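Local atomic coordinates of HepC.19480.a.B1 (Helicobacter pylori, PDB entry 6MTZ), a protein that is of unknown function but probably acts as a metal-dependent phosphoesterase of the DHH/DHHA1 family. Residues Ala245-Leu250 / Ala279-Thr284. Numbering follows the deposited sequence.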
ATOM      1  N   ALA A 245     -11.924  -5.147  10.695  1.00 21.05           N
ATOM      2  CA  ALA A 245     -11.589  -3.947   9.941  1.00 26.62           C
ATOM      3  C   ALA A 245     -11.629  -4.218   8.435  1.00 35.38           C
ATOM      4  O   ALA A 245     -12.147  -3.401   7.664  1.00 36.65           O
ATOM      5  CB  ALA A 245     -10.215  -3.424  10.373  1.00 22.59           C
ATOM      6  N   GLN A 246     -11.125  -5.378   7.998  1.00 30.67           N
ATOM      7  CA  GLN A 246     -11.085  -5.671   6.567  1.00 27.19           C
ATOM      8  C   GLN A 246     -12.475  -5.956   6.009  1.00 27.45           C
ATOM      9  O   GLN A 246     -12.846  -5.418   4.957  1.00 27.60           O
ATOM     10  CB  GLN A 246     -10.124  -6.827   6.301  1.00 26.99           C
ATOM     11  CG  GLN A 246      -8.681  -6.378   6.525  1.00 26.18           C
ATOM     12  CD  GLN A 246      -7.650  -7.433   6.198  1.00 30.79           C
ATOM     13  OE1 GLN A 246      -6.868  -7.294   5.242  1.00 29.74           O
ATOM     14  NE2 GLN A 246      -7.616  -8.486   7.010  1.00 26.45           N
ATOM     15  N   THR A 247     -13.266  -6.793   6.695  1.00 26.29           N
ATOM     16  CA  THR A 247     -14.610  -7.094   6.200  1.00 32.68           C
ATOM     17  C   THR A 247     -15.447  -5.824   6.046  1.00 40.41           C
ATOM     18  O   THR A 247     -16.205  -5.689   5.074  1.00 37.95           O
ATOM     19  CB  THR A 247     -15.328  -8.094   7.117  1.00 36.97           C
ATOM     20  OG1 THR A 247     -15.418  -7.564   8.444  1.00 44.68           O
ATOM     21  CG2 THR A 247     -14.585  -9.420   7.159  1.00 34.75           C
ATOM     22  N   HIS A 248     -15.329  -4.877   6.991  1.00 29.91           N
ATOM     23  CA  HIS A 248     -16.066  -3.622   6.863  0.50 32.79           C
ATOM     24  C   HIS A 248     -15.685  -2.893   5.580  1.00 36.46           C
ATOM     25  O   HIS A 248     -16.555  -2.375   4.865  1.00 35.52           O
ATOM     26  CB  HIS A 248     -15.826  -2.704   8.061  0.50 29.35           C
ATOM     27  CG  HIS A 248     -16.497  -1.367   7.928  0.50 32.55           C
ATOM     28  ND1 HIS A 248     -15.850  -0.249   7.441  0.50 31.29           N
ATOM     29  CD2 HIS A 248     -17.766  -0.974   8.197  0.50 33.61           C
ATOM     30  CE1 HIS A 248     -16.686   0.774   7.430  0.50 26.22           C
ATOM     31  NE2 HIS A 248     -17.856   0.360   7.884  0.50 32.22           N
ATOM     32  N   LEU A 249     -14.388  -2.855   5.270  1.00 29.93           N
ATOM     33  CA  LEU A 249     -13.955  -2.257   4.012  1.00 36.99           C
ATOM     34  C   LEU A 249     -14.391  -3.096   2.818  1.00 34.18           C
ATOM     35  O   LEU A 249     -14.697  -2.540   1.759  1.00 35.74           O
ATOM     36  CB  LEU A 249     -12.442  -2.060   4.020  1.00 30.56           C
ATOM     37  CG  LEU A 249     -11.964  -1.122   5.135  1.00 36.92           C
ATOM     38  CD1 LEU A 249     -10.434  -1.073   5.193  1.00 37.73           C
ATOM     39  CD2 LEU A 249     -12.531   0.285   4.939  1.00 36.38           C
ATOM     40  N   LEU A 250     -14.451  -4.427   2.969  1.00 29.40           N
ATOM     41  CA  LEU A 250     -14.931  -5.261   1.870  1.00 23.32           C
ATOM     42  C   LEU A 250     -16.419  -5.057   1.626  1.00 42.07           C
ATOM     43  O   LEU A 250     -16.868  -5.107   0.469  1.00 37.05           O
ATOM     44  CB  LEU A 250     -14.642  -6.747   2.146  1.00 34.34           C
ATOM     45  CG  LEU A 250     -13.179  -7.206   2.135  1.00 36.98           C
ATOM     46  CD1 LEU A 250     -13.083  -8.679   2.478  1.00 32.39           C
ATOM     47  CD2 LEU A 250     -12.516  -6.908   0.788  1.00 34.11           C
ATOM     48  N   ALA A 279     -13.167 -14.722   5.605  1.00 36.05           N
ATOM     49  CA  ALA A 279     -14.319 -15.146   4.820  1.00 37.53           C
ATOM     50  C   ALA A 279     -15.467 -15.582   5.722  1.00 38.33           C
ATOM     51  O   ALA A 279     -16.631 -15.282   5.436  1.00 38.39           O
ATOM     52  CB  ALA A 279     -13.917 -16.272   3.868  1.00 33.94           C
ATOM     53  N   ASN A 280     -15.162 -16.277   6.819  1.00 38.29           N
ATOM     54  CA  ASN A 280     -16.216 -16.664   7.749  1.00 41.94           C
ATOM     55  C   ASN A 280     -16.966 -15.437   8.257  1.00 48.32           C
ATOM     56  O   ASN A 280     -18.201 -15.427   8.295  1.00 46.80           O
ATOM     57  CB  ASN A 280     -15.632 -17.463   8.915  1.00 49.95           C
ATOM     58  CG  ASN A 280     -16.712 -18.113   9.782  1.00 60.56           C
ATOM     59  OD1 ASN A 280     -17.252 -19.157   9.425  1.00 63.02           O
ATOM     60  ND2 ASN A 280     -17.030 -17.494  10.919  1.00 55.66           N
ATOM     61  N   LEU A 281     -16.236 -14.379   8.618  1.00 45.30           N
ATOM     62  CA  LEU A 281     -16.880 -13.156   9.090  1.00 43.43           C
ATOM     63  C   LEU A 281     -17.624 -12.443   7.964  1.00 55.37           C
ATOM     64  O   LEU A 281     -18.734 -11.942   8.174  1.00 43.88           O
ATOM     65  CB  LEU A 281     -15.839 -12.230   9.714  1.00 43.63           C
ATOM     66  CG  LEU A 281     -16.346 -10.933  10.322  1.00 45.62           C
ATOM     67  CD1 LEU A 281     -17.417 -11.223  11.401  1.00 49.32           C
ATOM     68  CD2 LEU A 281     -15.166 -10.182  10.911  1.00 46.82           C
ATOM     69  N   PHE A 282     -17.038 -12.380   6.761  1.00 53.88           N
ATOM     70  CA  PHE A 282     -17.728 -11.712   5.661  1.00 45.09           C
ATOM     71  C   PHE A 282     -19.041 -12.410   5.346  1.00 45.74           C
ATOM     72  O   PHE A 282     -20.076 -11.764   5.145  1.00 46.63           O
ATOM     73  CB  PHE A 282     -16.870 -11.665   4.391  1.00 35.36           C
ATOM     74  CG  PHE A 282     -17.561 -10.951   3.256  1.00 40.10           C
ATOM     75  CD1 PHE A 282     -18.389 -11.633   2.383  1.00 41.60           C
ATOM     76  CD2 PHE A 282     -17.442  -9.574   3.114  1.00 44.74           C
ATOM     77  CE1 PHE A 282     -19.052 -10.962   1.368  1.00 43.30           C
ATOM     78  CE2 PHE A 282     -18.105  -8.900   2.109  1.00 39.69           C
ATOM     79  CZ  PHE A 282     -18.915  -9.591   1.241  1.00 35.14           C
ATOM     80  N   LEU A 283     -18.997 -13.737   5.246  1.00 39.21           N
ATOM     81  CA  LEU A 283     -20.193 -14.488   4.897  1.00 48.45           C
ATOM     82  C   LEU A 283     -21.253 -14.380   5.981  1.00 46.59           C
ATOM     83  O   LEU A 283     -22.447 -14.335   5.669  1.00 45.18           O
ATOM     84  CB  LEU A 283     -19.820 -15.943   4.625  1.00 54.18           C
ATOM     85  CG  LEU A 283     -18.938 -16.098   3.383  1.00 42.15           C
ATOM     86  CD1 LEU A 283     -18.366 -17.509   3.239  1.00 42.29           C
ATOM     87  CD2 LEU A 283     -19.712 -15.703   2.127  1.00 43.87           C
ATOM     88  N   THR A 284     -20.850 -14.293   7.249  1.00 45.20           N
ATOM     89  CA  THR A 284     -21.838 -14.102   8.307  1.00 51.45           C
ATOM     90  C   THR A 284     -22.492 -12.727   8.202  1.00 54.85           C
ATOM     91  O   THR A 284     -23.724 -12.608   8.235  1.00 51.98           O
ATOM     92  CB  THR A 284     -21.194 -14.290   9.682  1.00 53.17           C
ATOM     93  OG1 THR A 284     -20.636 -15.607   9.777  1.00 57.10           O
ATOM     94  CG2 THR A 284     -22.226 -14.115  10.770  1.00 54.62           C
TER
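Thr247 and Leu250 meet Leu281 and Phe282 in a buried, largely apolar helix-helix contact within the C-terminal domain, where helices 238-251 and 276-285 pack beside each other. The segment axes come within 9.5 Å and cross at -46°, with no hydrogen bond between the two segments. The nearest CA atoms across the segments are those of Thr247 and Phe282, 5.6 Å apart. The methyl CG2 of Thr247 sits at this nearest point, 3.9 Å from the backbone N of Phe282, and also touches CB and CG of Leu281. Thr247 and Leu281 cross at roughly a right angle, bringing Leu281 CD2 to 3.6 Å from Thr247 OG1. With chi1 at 59°, this hydroxyl sits between its own backbone N and carbonyl carbon and shares its proton between the backbone oxygens of Ser243 and Asn244 one turn back, Asn244 being the strongest partner; Gln285 OE1 of helix 276-285 adds a weak bond. The domain has the mixed sheet and the glycine-rich GGGH sequence expected of a DHHA1 domain; helix 276-285 forms the beta-alpha-beta crossover between the adjacent parallel strands 264-270 and 291-295. The bond from CA to CB in Phe282 runs across the interface rather than at it, and CG anti to the backbone N (chi1 -179°) carries the ring up to Leu250. Its CD2-CE2 side meets Leu250 obliquely, CE2 standing 4.1 Å from Leu250 CB. Elsewhere the same ring packs edge-to-face with Phe289 and meets Phe267, while Leu250 also rests on Leu278 and on Tyr292 of strand 291-295.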